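Local coordinates for putative branched-chain amino acid ABC transporter, periplasmic branched-chain amino acid-binding protein (Pseudomonas protegens Pf-5, PDB 4RU0) that probably binds branched-chain amino acids or related solutes in the periplasm and hands them to a membrane ABC transporter for import, at residues Y158-T163 with W237-T242; T163-I168 with G198-L203; V106-P111 with A335-A340. All coordinates share one frame; numbering follows the deposited sequence.

How the contacts relate
All three contacts are buried, so none is a surface contact, and they differ mainly in chemistry and in lobe. Contacts 1 and 2 lie side by side, their centres about 7 Å apart. They share T163 and helix 157-172, which meets strand 237-241 in contact 1 and helix 197-207 in contact 2. Contact 1 carries charge, with a carboxylate near the guanidinium of R241, whose side chain lies about 7 Å from the bound ligand, whereas contact 2, farther from the centre of the chain, is purely aliphatic. Contact 3 lies across the chain's centre, about 27 Å from contact 1 between centres, and there an alanine of helix 325-348 meets a valine and a glutamine amide.

Contact 1. Residues Y158-T163 with W237-T242; sequences YSEAST and WVFLRT
E160 of helix 157-172 reaches F239 and R241 of strand 237-241; the axes of 158-163 and strand 237-241 pass 11.4 Å apart at closest, with N-to-C directions 159° apart. The tighter part is the carboxylate end. With CG anti to the backbone N (chi1 -170°) and an extended chain beyond it, E160 brings CD to 4.1 Å from F239 CZ, near the ring plane and at its edge, the carboxylate standing almost upright to the ring. One face of the same ring carries R241 CD, 3.6 Å above the plane and offset toward the rim. R241 then bends at chi3, and its NH1 comes within 3.9 Å of E160 OE1. This is a long salt bridge, and each partner has firmer company: E160 OE2 accepts a hydrogen bond from the backbone N of I268, while R241 NE pairs with D267 and NH2 bonds to the carbonyl of Y192. The buried carboxylate is therefore probably stabilised by both an amide and a nearby positive charge.

The flank at A161 is looser, with its CA 4.4 Å from F239 CE2. It too is buried: L200 of helix 197-207 packs against both A161 and F239. Within the helix, T163 OG1 donates to E160 O at 2.8 Å. The R241 side chain lies about 7 Å from the bound pentaoxaheptadecane, and Y192, which lines that pocket, also makes a cation-pi contact with R241. A helix packed nearly antiparallel on a parallel strand whose C-terminal end faces the ligand cleft is characteristic of the alpha/beta lobes of periplasmic binding proteins.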
ATOM      1  N   TYR A 158       2.544  -1.076  10.768  1.00 17.13           N
ATOM      2  CA  TYR A 158       2.093  -1.279  12.144  1.00 25.32           C
ATOM      3  C   TYR A 158       0.698  -1.890  12.148  1.00 24.98           C
ATOM      4  O   TYR A 158       0.456  -2.892  12.817  1.00 24.96           O
ATOM      5  CB  TYR A 158       2.101   0.030  12.939  1.00 16.97           C
ATOM      6  CG  TYR A 158       3.449   0.387  13.523  1.00 23.41           C
ATOM      7  CD1 TYR A 158       4.626  -0.032  12.917  1.00 22.88           C
ATOM      8  CD2 TYR A 158       3.547   1.143  14.686  1.00 29.63           C
ATOM      9  CE1 TYR A 158       5.862   0.300  13.447  1.00 27.36           C
ATOM     10  CE2 TYR A 158       4.780   1.478  15.226  1.00 29.53           C
ATOM     11  CZ  TYR A 158       5.935   1.049  14.602  1.00 38.94           C
ATOM     12  OH  TYR A 158       7.170   1.372  15.123  1.00 45.93           O
ATOM     13  N   SER A 159      -0.220  -1.287  11.395  1.00 25.88           N
ATOM     14  CA  SER A 159      -1.569  -1.829  11.273  1.00 25.30           C
ATOM     15  C   SER A 159      -1.562  -3.220  10.650  1.00 18.99           C
ATOM     16  O   SER A 159      -2.361  -4.070  11.020  1.00 23.36           O
ATOM     17  CB  SER A 159      -2.452  -0.901  10.439  1.00 20.82           C
ATOM     18  OG  SER A 159      -2.619   0.350  11.071  1.00 26.68           O
ATOM     19  N   GLU A 160      -0.661  -3.438   9.695  1.00 29.17           N
ATOM     20  CA  GLU A 160      -0.576  -4.723   9.014  1.00 27.42           C
ATOM     21  C   GLU A 160      -0.280  -5.830  10.017  1.00 21.02           C
ATOM     22  O   GLU A 160      -0.873  -6.907   9.954  1.00 22.27           O
ATOM     23  CB  GLU A 160       0.492  -4.712   7.926  1.00 17.09           C
ATOM     24  CG  GLU A 160       0.436  -5.945   7.033  1.00 17.45           C
ATOM     25  CD  GLU A 160       1.660  -6.085   6.147  1.00 33.64           C
ATOM     26  OE1 GLU A 160       2.739  -5.572   6.524  1.00 27.11           O
ATOM     27  OE2 GLU A 160       1.544  -6.714   5.075  1.00 37.73           O
ATOM     28  N   ALA A 161       0.627  -5.549  10.948  1.00 24.01           N
ATOM     29  CA  ALA A 161       0.948  -6.489  12.011  1.00 18.00           C
ATOM     30  C   ALA A 161      -0.311  -6.856  12.776  1.00 20.95           C
ATOM     31  O   ALA A 161      -0.586  -8.035  12.997  1.00 26.09           O
ATOM     32  CB  ALA A 161       1.994  -5.904  12.949  1.00 17.00           C
ATOM     33  N   SER A 162      -1.085  -5.844  13.158  1.00 19.81           N
ATOM     34  CA  SER A 162      -2.320  -6.081  13.897  1.00 24.03           C
ATOM     35  C   SER A 162      -3.309  -6.946  13.113  1.00 20.68           C
ATOM     36  O   SER A 162      -3.851  -7.899  13.657  1.00 21.41           O
ATOM     37  CB  SER A 162      -2.978  -4.760  14.281  1.00 21.24           C
ATOM     38  OG  SER A 162      -4.096  -4.982  15.127  1.00 28.57           O
ATOM     39  N   THR A 163      -3.539  -6.614  11.843  1.00 20.87           N
ATOM     40  CA  THR A 163      -4.445  -7.407  11.006  1.00 29.33           C
ATOM     41  C   THR A 163      -3.934  -8.836  10.831  1.00 21.10           C
ATOM     42  O   THR A 163      -4.720  -9.785  10.813  1.00 22.21           O
ATOM     43  CB  THR A 163      -4.651  -6.788   9.607  1.00 35.62           C
ATOM     44  OG1 THR A 163      -3.436  -6.872   8.855  1.00 45.29           O
ATOM     45  CG2 THR A 163      -5.066  -5.346   9.715  1.00 23.64           C
ATOM     46  N   TRP A 237       2.450 -20.404  12.610  1.00 12.00           N
ATOM     47  CA  TRP A 237       2.352 -19.523  11.444  1.00 25.99           C
ATOM     48  C   TRP A 237       3.680 -18.840  11.129  1.00 13.49           C
ATOM     49  O   TRP A 237       4.474 -18.561  12.030  1.00 19.42           O
ATOM     50  CB  TRP A 237       1.273 -18.459  11.664  1.00 12.56           C
ATOM     51  CG  TRP A 237      -0.095 -19.035  11.824  1.00 25.44           C
ATOM     52  CD1 TRP A 237      -0.690 -19.413  12.991  1.00 20.77           C
ATOM     53  CD2 TRP A 237      -1.043 -19.303  10.784  1.00 14.95           C
ATOM     54  NE1 TRP A 237      -1.949 -19.905  12.745  1.00 19.83           N
ATOM     55  CE2 TRP A 237      -2.192 -19.850  11.399  1.00 33.04           C
ATOM     56  CE3 TRP A 237      -1.033 -19.139   9.393  1.00 26.24           C
ATOM     57  CZ2 TRP A 237      -3.325 -20.229  10.671  1.00 24.48           C
ATOM     58  CZ3 TRP A 237      -2.162 -19.519   8.666  1.00 26.68           C
ATOM     59  CH2 TRP A 237      -3.291 -20.057   9.310  1.00 31.18           C
ATOM     60  N   VAL A 238       3.915 -18.575   9.847  1.00 12.88           N
ATOM     61  CA  VAL A 238       5.026 -17.721   9.451  1.00 10.66           C
ATOM     62  C   VAL A 238       4.517 -16.456   8.763  1.00 17.83           C
ATOM     63  O   VAL A 238       3.797 -16.513   7.760  1.00 23.06           O
ATOM     64  CB  VAL A 238       6.012 -18.446   8.511  1.00 19.42           C
ATOM     65  CG1 VAL A 238       7.048 -17.460   7.967  1.00 10.68           C
ATOM     66  CG2 VAL A 238       6.704 -19.586   9.249  1.00 16.12           C
ATOM     67  N   PHE A 239       4.872 -15.317   9.343  1.00 15.71           N
ATOM     68  CA  PHE A 239       4.616 -14.008   8.768  1.00 11.48           C
ATOM     69  C   PHE A 239       5.799 -13.682   7.851  1.00 27.67           C
ATOM     70  O   PHE A 239       6.893 -13.376   8.325  1.00 16.55           O
ATOM     71  CB  PHE A 239       4.458 -12.967   9.881  1.00 11.84           C
ATOM     72  CG  PHE A 239       3.938 -11.625   9.419  1.00 19.93           C
ATOM     73  CD1 PHE A 239       3.402 -11.456   8.148  1.00 18.51           C
ATOM     74  CD2 PHE A 239       3.988 -10.532  10.270  1.00 13.61           C
ATOM     75  CE1 PHE A 239       2.925 -10.213   7.734  1.00 14.81           C
ATOM     76  CE2 PHE A 239       3.512  -9.290   9.865  1.00 22.46           C
ATOM     77  CZ  PHE A 239       2.977  -9.132   8.589  1.00 15.47           C
ATOM     78  N   LEU A 240       5.588 -13.771   6.542  1.00 12.03           N
ATOM     79  CA  LEU A 240       6.687 -13.639   5.597  1.00 20.84           C
ATOM     80  C   LEU A 240       6.848 -12.204   5.119  1.00 17.24           C
ATOM     81  O   LEU A 240       6.068 -11.723   4.298  1.00 16.35           O
ATOM     82  CB  LEU A 240       6.479 -14.563   4.399  1.00 13.08           C
ATOM     83  CG  LEU A 240       7.651 -14.599   3.426  1.00 13.82           C
ATOM     84  CD1 LEU A 240       8.885 -15.138   4.126  1.00 13.22           C
ATOM     85  CD2 LEU A 240       7.321 -15.418   2.185  1.00 15.11           C
ATOM     86  N   ARG A 241       7.908 -11.554   5.558  1.00 18.53           N
ATOM     87  CA  ARG A 241       8.121 -10.156   5.253  1.00 26.82           C
ATOM     88  C   ARG A 241       9.451 -10.040   4.556  1.00 25.05           C
ATOM     89  O   ARG A 241      10.346  -9.370   4.972  1.00 22.46           O
ATOM     90  CB  ARG A 241       8.089  -9.323   6.521  1.00 14.03           C
ATOM     91  CG  ARG A 241       6.816  -9.477   7.324  1.00 20.17           C
ATOM     92  CD  ARG A 241       6.563  -8.307   8.247  1.00 14.58           C
ATOM     93  NE  ARG A 241       6.260  -7.153   7.451  1.00 21.03           N
ATOM     94  CZ  ARG A 241       6.990  -6.057   7.393  1.00 16.95           C
ATOM     95  NH1 ARG A 241       6.624  -5.091   6.588  1.00 20.03           N
ATOM     96  NH2 ARG A 241       8.056  -5.926   8.128  1.00 17.78           N
ATOM     97  N   THR A 242       9.522 -10.741   3.453  1.00 27.55           N
ATOM     98  CA  THR A 242      10.641 -10.663   2.531  1.00 21.75           C
ATOM     99  C   THR A 242      10.281  -9.712   1.396  1.00 30.11           C
ATOM    100  O   THR A 242       9.174  -9.177   1.349  1.00 30.16           O
ATOM    101  CB  THR A 242      10.986 -12.050   1.948  1.00 16.52           C
ATOM    102  OG1 THR A 242       9.782 -12.669   1.467  1.00 23.11           O
ATOM    103  CG2 THR A 242      11.610 -12.934   3.010  1.00 15.51           C
TER

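Contact 2. Residues T163-I168 with G198-L203; sequences TLVNYI and GPLKLL
V165 meets L200 and L203 through a single methyl group. Its CG2 lies 3.9 Å from L203 CD1 and 4.1 Å from L200 CD2, and those two leucine methyls are themselves 4.4 Å apart, so the three form a compact aliphatic cluster. The valine rotamer sets this up: CG2 is anti to the carbonyl carbon and directed at helix 197-207, while CG1 takes the position anti to the backbone N (chi1 164°).

L200 and L203 stand three residues apart, so successive turns of their helix present one methyl each. The CB of L203 is directed at the valine; that of L200 sets off more obliquely, and the rest of its chain, with CD1 anti to CA (chi2 177°), leaves CD2 as the branch facing V165. L203 CD1 also lies 3.8 Å from S162 CA, one turn earlier on the opposing helix.

Farther out, L178 of a loop packs on V165, and L420 of helix 418-435 on L203. On the sheet side L164 and I168 rest on F239 and W237. Helix 157-172 thus lies against strand 237-241, while helix 197-207 is flanked by helix 418-435 at P199, L202 and L203.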
ATOM      1  N   THR A 163      -3.539  -6.614  11.843  1.00 20.87           N
ATOM      2  CA  THR A 163      -4.445  -7.407  11.006  1.00 29.33           C
ATOM      3  C   THR A 163      -3.934  -8.836  10.831  1.00 21.10           C
ATOM      4  O   THR A 163      -4.720  -9.785  10.813  1.00 22.21           O
ATOM      5  CB  THR A 163      -4.651  -6.788   9.607  1.00 35.62           C
ATOM      6  OG1 THR A 163      -3.436  -6.872   8.855  1.00 45.29           O
ATOM      7  CG2 THR A 163      -5.066  -5.346   9.715  1.00 23.64           C
ATOM      8  N   LEU A 164      -2.618  -8.983  10.693  1.00 19.26           N
ATOM      9  CA  LEU A 164      -1.999 -10.301  10.602  1.00 18.38           C
ATOM     10  C   LEU A 164      -2.364 -11.123  11.836  1.00 30.53           C
ATOM     11  O   LEU A 164      -2.823 -12.257  11.720  1.00 27.87           O
ATOM     12  CB  LEU A 164      -0.473 -10.180  10.460  1.00 21.78           C
ATOM     13  CG  LEU A 164       0.410 -11.438  10.317  1.00 17.83           C
ATOM     14  CD1 LEU A 164       0.891 -11.956  11.670  1.00 15.28           C
ATOM     15  CD2 LEU A 164      -0.311 -12.540   9.527  1.00 16.83           C
ATOM     16  N   VAL A 165      -2.179 -10.535  13.014  1.00 18.56           N
ATOM     17  CA  VAL A 165      -2.491 -11.208  14.270  1.00 24.21           C
ATOM     18  C   VAL A 165      -3.995 -11.467  14.407  1.00 21.26           C
ATOM     19  O   VAL A 165      -4.418 -12.528  14.866  1.00 21.93           O
ATOM     20  CB  VAL A 165      -1.979 -10.386  15.475  1.00 19.18           C
ATOM     21  CG1 VAL A 165      -2.621 -10.857  16.769  1.00 20.68           C
ATOM     22  CG2 VAL A 165      -0.455 -10.467  15.564  1.00 17.54           C
ATOM     23  N   ASN A 166      -4.805 -10.508  13.978  1.00 22.50           N
ATOM     24  CA  ASN A 166      -6.250 -10.652  14.078  1.00 24.95           C
ATOM     25  C   ASN A 166      -6.785 -11.763  13.180  1.00 30.67           C
ATOM     26  O   ASN A 166      -7.772 -12.423  13.518  1.00 27.46           O
ATOM     27  CB  ASN A 166      -6.944  -9.334  13.754  1.00 26.37           C
ATOM     28  CG  ASN A 166      -6.734  -8.299  14.829  1.00 38.85           C
ATOM     29  OD1 ASN A 166      -6.243  -8.620  15.911  1.00 43.28           O
ATOM     30  ND2 ASN A 166      -7.104  -7.050  14.546  1.00 38.09           N
ATOM     31  N   TYR A 167      -6.131 -11.972  12.042  1.00 24.30           N
ATOM     32  CA  TYR A 167      -6.512 -13.061  11.158  1.00 25.02           C
ATOM     33  C   TYR A 167      -6.106 -14.405  11.756  1.00 33.94           C
ATOM     34  O   TYR A 167      -6.873 -15.366  11.697  1.00 35.63           O
ATOM     35  CB  TYR A 167      -5.893 -12.887   9.775  1.00 24.30           C
ATOM     36  CG  TYR A 167      -6.198 -14.042   8.847  1.00 25.30           C
ATOM     37  CD1 TYR A 167      -7.467 -14.201   8.297  1.00 27.99           C
ATOM     38  CD2 TYR A 167      -5.222 -14.978   8.527  1.00 23.90           C
ATOM     39  CE1 TYR A 167      -7.753 -15.257   7.454  1.00 29.24           C
ATOM     40  CE2 TYR A 167      -5.497 -16.037   7.683  1.00 25.07           C
ATOM     41  CZ  TYR A 167      -6.766 -16.174   7.150  1.00 33.24           C
ATOM     42  OH  TYR A 167      -7.045 -17.226   6.307  1.00 32.98           O
ATOM     43  N   ILE A 168      -4.903 -14.464  12.325  1.00 22.15           N
ATOM     44  CA  ILE A 168      -4.442 -15.658  13.030  1.00 21.46           C
ATOM     45  C   ILE A 168      -5.462 -16.058  14.097  1.00 23.18           C
ATOM     46  O   ILE A 168      -5.862 -17.221  14.185  1.00 23.89           O
ATOM     47  CB  ILE A 168      -3.070 -15.446  13.720  1.00 29.55           C
ATOM     48  CG1 ILE A 168      -1.993 -15.001  12.725  1.00 26.20           C
ATOM     49  CG2 ILE A 168      -2.641 -16.712  14.443  1.00 21.55           C
ATOM     50  CD1 ILE A 168      -1.618 -16.018  11.707  1.00 21.86           C
ATOM     51  N   GLY A 198       8.362  -3.538  16.619  1.00 26.18           N
ATOM     52  CA  GLY A 198       7.594  -2.891  17.669  1.00 20.80           C
ATOM     53  C   GLY A 198       6.201  -3.457  17.893  1.00 21.87           C
ATOM     54  O   GLY A 198       5.906  -3.976  18.978  1.00 22.74           O
ATOM     55  N   PRO A 199       5.334  -3.371  16.872  1.00 22.65           N
ATOM     56  CA  PRO A 199       3.942  -3.800  17.064  1.00 19.73           C
ATOM     57  C   PRO A 199       3.803  -5.288  17.396  1.00 19.00           C
ATOM     58  O   PRO A 199       2.947  -5.648  18.208  1.00 20.88           O
ATOM     59  CB  PRO A 199       3.279  -3.468  15.719  1.00 19.72           C
ATOM     60  CG  PRO A 199       4.391  -3.358  14.748  1.00 19.62           C
ATOM     61  CD  PRO A 199       5.573  -2.845  15.517  1.00 19.37           C
ATOM     62  N   LEU A 200       4.628  -6.138  16.798  1.00 17.24           N
ATOM     63  CA  LEU A 200       4.536  -7.572  17.074  1.00 31.56           C
ATOM     64  C   LEU A 200       4.923  -7.881  18.513  1.00 16.35           C
ATOM     65  O   LEU A 200       4.359  -8.780  19.130  1.00 23.25           O
ATOM     66  CB  LEU A 200       5.402  -8.375  16.101  1.00 13.95           C
ATOM     67  CG  LEU A 200       4.722  -8.518  14.731  1.00 26.87           C
ATOM     68  CD1 LEU A 200       5.603  -9.240  13.727  1.00 12.50           C
ATOM     69  CD2 LEU A 200       3.382  -9.221  14.874  1.00 13.79           C
ATOM     70  N   LYS A 201       5.869  -7.122  19.056  1.00 24.87           N
ATOM     71  CA  LYS A 201       6.269  -7.301  20.445  1.00 22.08           C
ATOM     72  C   LYS A 201       5.126  -6.912  21.386  1.00 28.69           C
ATOM     73  O   LYS A 201       4.840  -7.618  22.360  1.00 30.50           O
ATOM     74  CB  LYS A 201       7.515  -6.476  20.756  1.00 25.86           C
ATOM     75  CG  LYS A 201       7.980  -6.601  22.195  1.00 33.18           C
ATOM     76  CD  LYS A 201       9.201  -5.730  22.457  1.00 43.26           C
ATOM     77  CE  LYS A 201       8.824  -4.266  22.520  1.00 50.31           C
ATOM     78  NZ  LYS A 201      10.004  -3.405  22.800  1.00 58.26           N
ATOM     79  N   LEU A 202       4.481  -5.788  21.088  1.00 21.63           N
ATOM     80  CA  LEU A 202       3.323  -5.338  21.851  1.00 23.67           C
ATOM     81  C   LEU A 202       2.184  -6.364  21.812  1.00 33.07           C
ATOM     82  O   LEU A 202       1.652  -6.748  22.854  1.00 35.50           O
ATOM     83  CB  LEU A 202       2.836  -3.985  21.323  1.00 27.66           C
ATOM     84  CG  LEU A 202       1.525  -3.428  21.894  1.00 34.77           C
ATOM     85  CD1 LEU A 202       1.622  -3.282  23.404  1.00 43.41           C
ATOM     86  CD2 LEU A 202       1.190  -2.095  21.244  1.00 32.54           C
ATOM     87  N   LEU A 203       1.823  -6.810  20.611  1.00 21.09           N
ATOM     88  CA  LEU A 203       0.754  -7.790  20.437  1.00 20.78           C
ATOM     89  C   LEU A 203       1.092  -9.118  21.113  1.00 24.26           C
ATOM     90  O   LEU A 203       0.204  -9.813  21.610  1.00 23.40           O
ATOM     91  CB  LEU A 203       0.467  -8.007  18.947  1.00 19.29           C
ATOM     92  CG  LEU A 203      -0.054  -6.757  18.220  1.00 23.40           C
ATOM     93  CD1 LEU A 203       0.168  -6.836  16.707  1.00 19.78           C
ATOM     94  CD2 LEU A 203      -1.524  -6.517  18.535  1.00 24.53           C
TER

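Contact 3. Residues V106-P111 with A335-A340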
ATOM      1  N   VAL A 106      -0.638  21.120  -8.890  1.00 53.87           N
ATOM      2  CA  VAL A 106      -0.603  19.816  -8.230  1.00 42.18           C
ATOM      3  C   VAL A 106      -1.436  19.845  -6.954  1.00 41.64           C
ATOM      4  O   VAL A 106      -1.326  20.775  -6.160  1.00 42.04           O
ATOM      5  CB  VAL A 106       0.851  19.396  -7.884  1.00 47.70           C
ATOM      6  CG1 VAL A 106       0.870  18.140  -7.008  1.00 39.27           C
ATOM      7  CG2 VAL A 106       1.668  19.192  -9.151  1.00 41.12           C
ATOM      8  N   ALA A 107      -2.272  18.832  -6.760  1.00 41.79           N
ATOM      9  CA  ALA A 107      -3.041  18.722  -5.529  1.00 41.27           C
ATOM     10  C   ALA A 107      -2.397  17.718  -4.575  1.00 40.69           C
ATOM     11  O   ALA A 107      -2.254  17.982  -3.384  1.00 38.43           O
ATOM     12  CB  ALA A 107      -4.473  18.321  -5.831  1.00 42.72           C
ATOM     13  N   VAL A 108      -2.014  16.565  -5.118  1.00 39.29           N
ATOM     14  CA  VAL A 108      -1.390  15.498  -4.348  1.00 37.82           C
ATOM     15  C   VAL A 108      -0.272  14.873  -5.168  1.00 37.58           C
ATOM     16  O   VAL A 108      -0.301  14.909  -6.401  1.00 38.74           O
ATOM     17  CB  VAL A 108      -2.399  14.400  -3.950  1.00 37.99           C
ATOM     18  CG1 VAL A 108      -3.369  14.914  -2.892  1.00 37.99           C
ATOM     19  CG2 VAL A 108      -3.145  13.917  -5.171  1.00 39.59           C
ATOM     20  N   TYR A 109       0.720  14.309  -4.485  1.00 36.18           N
ATOM     21  CA  TYR A 109       1.853  13.712  -5.175  1.00 35.97           C
ATOM     22  C   TYR A 109       2.163  12.292  -4.686  1.00 35.20           C
ATOM     23  O   TYR A 109       2.273  12.040  -3.483  1.00 34.11           O
ATOM     24  CB  TYR A 109       3.090  14.598  -5.023  1.00 35.23           C
ATOM     25  CG  TYR A 109       4.230  14.160  -5.911  1.00 42.90           C
ATOM     26  CD1 TYR A 109       4.333  14.627  -7.215  1.00 36.51           C
ATOM     27  CD2 TYR A 109       5.192  13.264  -5.455  1.00 34.35           C
ATOM     28  CE1 TYR A 109       5.368  14.219  -8.040  1.00 40.51           C
ATOM     29  CE2 TYR A 109       6.228  12.853  -6.272  1.00 34.57           C
ATOM     30  CZ  TYR A 109       6.313  13.333  -7.562  1.00 39.37           C
ATOM     31  OH  TYR A 109       7.341  12.928  -8.381  1.00 39.78           O
ATOM     32  N   GLN A 110       2.312  11.373  -5.637  1.00 35.89           N
ATOM     33  CA  GLN A 110       2.620   9.972  -5.336  1.00 35.42           C
ATOM     34  C   GLN A 110       3.941   9.562  -5.968  1.00 35.32           C
ATOM     35  O   GLN A 110       3.999   9.281  -7.162  1.00 50.12           O
ATOM     36  CB  GLN A 110       1.504   9.054  -5.832  1.00 36.51           C
ATOM     37  CG  GLN A 110       0.180   9.257  -5.128  1.00 36.65           C
ATOM     38  CD  GLN A 110      -1.009   9.130  -6.064  1.00 38.31           C
ATOM     39  OE1 GLN A 110      -0.998   9.663  -7.173  1.00 43.67           O
ATOM     40  NE2 GLN A 110      -2.041   8.422  -5.619  1.00 38.61           N
ATOM     41  N   PRO A 111       5.014   9.534  -5.166  1.00 34.12           N
ATOM     42  CA  PRO A 111       6.350   9.221  -5.690  1.00 37.87           C
ATOM     43  C   PRO A 111       6.476   7.796  -6.237  1.00 34.63           C
ATOM     44  O   PRO A 111       7.346   7.555  -7.068  1.00 35.10           O
ATOM     45  CB  PRO A 111       7.265   9.424  -4.473  1.00 32.70           C
ATOM     46  CG  PRO A 111       6.372   9.377  -3.292  1.00 35.10           C
ATOM     47  CD  PRO A 111       5.047   9.902  -3.741  1.00 32.91           C
ATOM     48  N   ALA A 335      -7.639   6.246  -7.259  1.00 46.73           N
ATOM     49  CA  ALA A 335      -8.952   6.564  -6.716  1.00 47.40           C
ATOM     50  C   ALA A 335      -8.851   7.395  -5.439  1.00 48.60           C
ATOM     51  O   ALA A 335      -9.673   8.285  -5.195  1.00 46.23           O
ATOM     52  CB  ALA A 335      -9.734   5.292  -6.453  1.00 48.12           C
ATOM     53  N   VAL A 336      -7.840   7.096  -4.631  1.00 46.16           N
ATOM     54  CA  VAL A 336      -7.626   7.796  -3.370  1.00 43.95           C
ATOM     55  C   VAL A 336      -7.389   9.281  -3.618  1.00 42.17           C
ATOM     56  O   VAL A 336      -7.993  10.135  -2.972  1.00 45.39           O
ATOM     57  CB  VAL A 336      -6.440   7.198  -2.595  1.00 40.39           C
ATOM     58  CG1 VAL A 336      -6.018   8.109  -1.452  1.00 38.90           C
ATOM     59  CG2 VAL A 336      -6.803   5.828  -2.071  1.00 49.28           C
ATOM     60  N   ALA A 337      -6.520   9.574  -4.575  1.00 42.34           N
ATOM     61  CA  ALA A 337      -6.231  10.947  -4.942  1.00 42.48           C
ATOM     62  C   ALA A 337      -7.475  11.627  -5.509  1.00 44.30           C
ATOM     63  O   ALA A 337      -7.794  12.757  -5.138  1.00 44.30           O
ATOM     64  CB  ALA A 337      -5.090  10.992  -5.941  1.00 42.53           C
ATOM     65  N   VAL A 338      -8.177  10.924  -6.395  1.00 45.99           N
ATOM     66  CA  VAL A 338      -9.398  11.440  -7.016  1.00 48.05           C
ATOM     67  C   VAL A 338     -10.462  11.803  -5.979  1.00 48.02           C
ATOM     68  O   VAL A 338     -11.068  12.871  -6.056  1.00 60.57           O
ATOM     69  CB  VAL A 338      -9.985  10.425  -8.021  1.00 49.93           C
ATOM     70  CG1 VAL A 338     -11.405  10.805  -8.406  1.00 52.11           C
ATOM     71  CG2 VAL A 338      -9.107  10.335  -9.256  1.00 50.54           C
ATOM     72  N   GLU A 339     -10.677  10.924  -5.005  1.00 47.10           N
ATOM     73  CA  GLU A 339     -11.641  11.197  -3.943  1.00 47.03           C
ATOM     74  C   GLU A 339     -11.181  12.336  -3.037  1.00 45.62           C
ATOM     75  O   GLU A 339     -11.998  13.111  -2.535  1.00 46.21           O
ATOM     76  CB  GLU A 339     -11.895   9.938  -3.111  1.00 46.38           C
ATOM     77  CG  GLU A 339     -12.663   8.862  -3.856  1.00 48.12           C
ATOM     78  CD  GLU A 339     -14.016   9.347  -4.356  1.00 57.19           C
ATOM     79  OE1 GLU A 339     -14.277   9.209  -5.571  1.00 52.16           O
ATOM     80  OE2 GLU A 339     -14.814   9.862  -3.540  1.00 50.47           O
ATOM     81  N   ALA A 340      -9.871  12.427  -2.821  1.00 51.97           N
ATOM     82  CA  ALA A 340      -9.302  13.508  -2.027  1.00 42.77           C
ATOM     83  C   ALA A 340      -9.576  14.845  -2.699  1.00 43.89           C
ATOM     84  O   ALA A 340      -9.995  15.806  -2.053  1.00 43.97           O
ATOM     85  CB  ALA A 340      -7.805  13.304  -1.833  1.00 41.07           C
TER
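In the lobe of the periplasmic-binding-protein fold that carries the N-terminal strand, V108 and Q110 of the loop before helix 114-126 pack on A337 of the long helix 325-348. It is a buried loop-on-helix contact in this lobe, and V108 and A337 mark the nearest approach of the two backbones, at 6.7 Å between their CA atoms.

The alanine is the common point. Its CB, directed at the loop, touches V108 CG2 at 3.6 Å and Q110 NE2 at 4.0 Å. With CG1 of V108 anti to the carbonyl carbon (chi1 -71°), CG2 falls between the backbone N and that carbon, which turns it onto the alanine. The other branch, CG1, comes no nearer than 4.8 Å to the CB of A340, one turn farther along the helix.

Q110 lies two residues on, and its side chain leaves the loop in the same general direction as that of V108. A bend at chi2 (142°) lays its amide beside the alanine methyl rather than in line with it. The amide nitrogen also makes a weak hydrogen bond to the carbonyl of N333, one turn before A337, so a polar group in this buried place has at least one partner on the helix it packs against.

The intervening Y109 points away, its ring edge-to-face with that of Y94, while its backbone bonds to P130 and I132 tie the loop to the segment around strand 131-132. F36 of strand 34-40 touches both Q110 and A337, and on the far side of the helix A335 and V338 lean on Y60 of helix 47-67. The two partners reach the CB of A337 from directions about 95° apart, V108 CG2 along one and Q110 NE2 along the other.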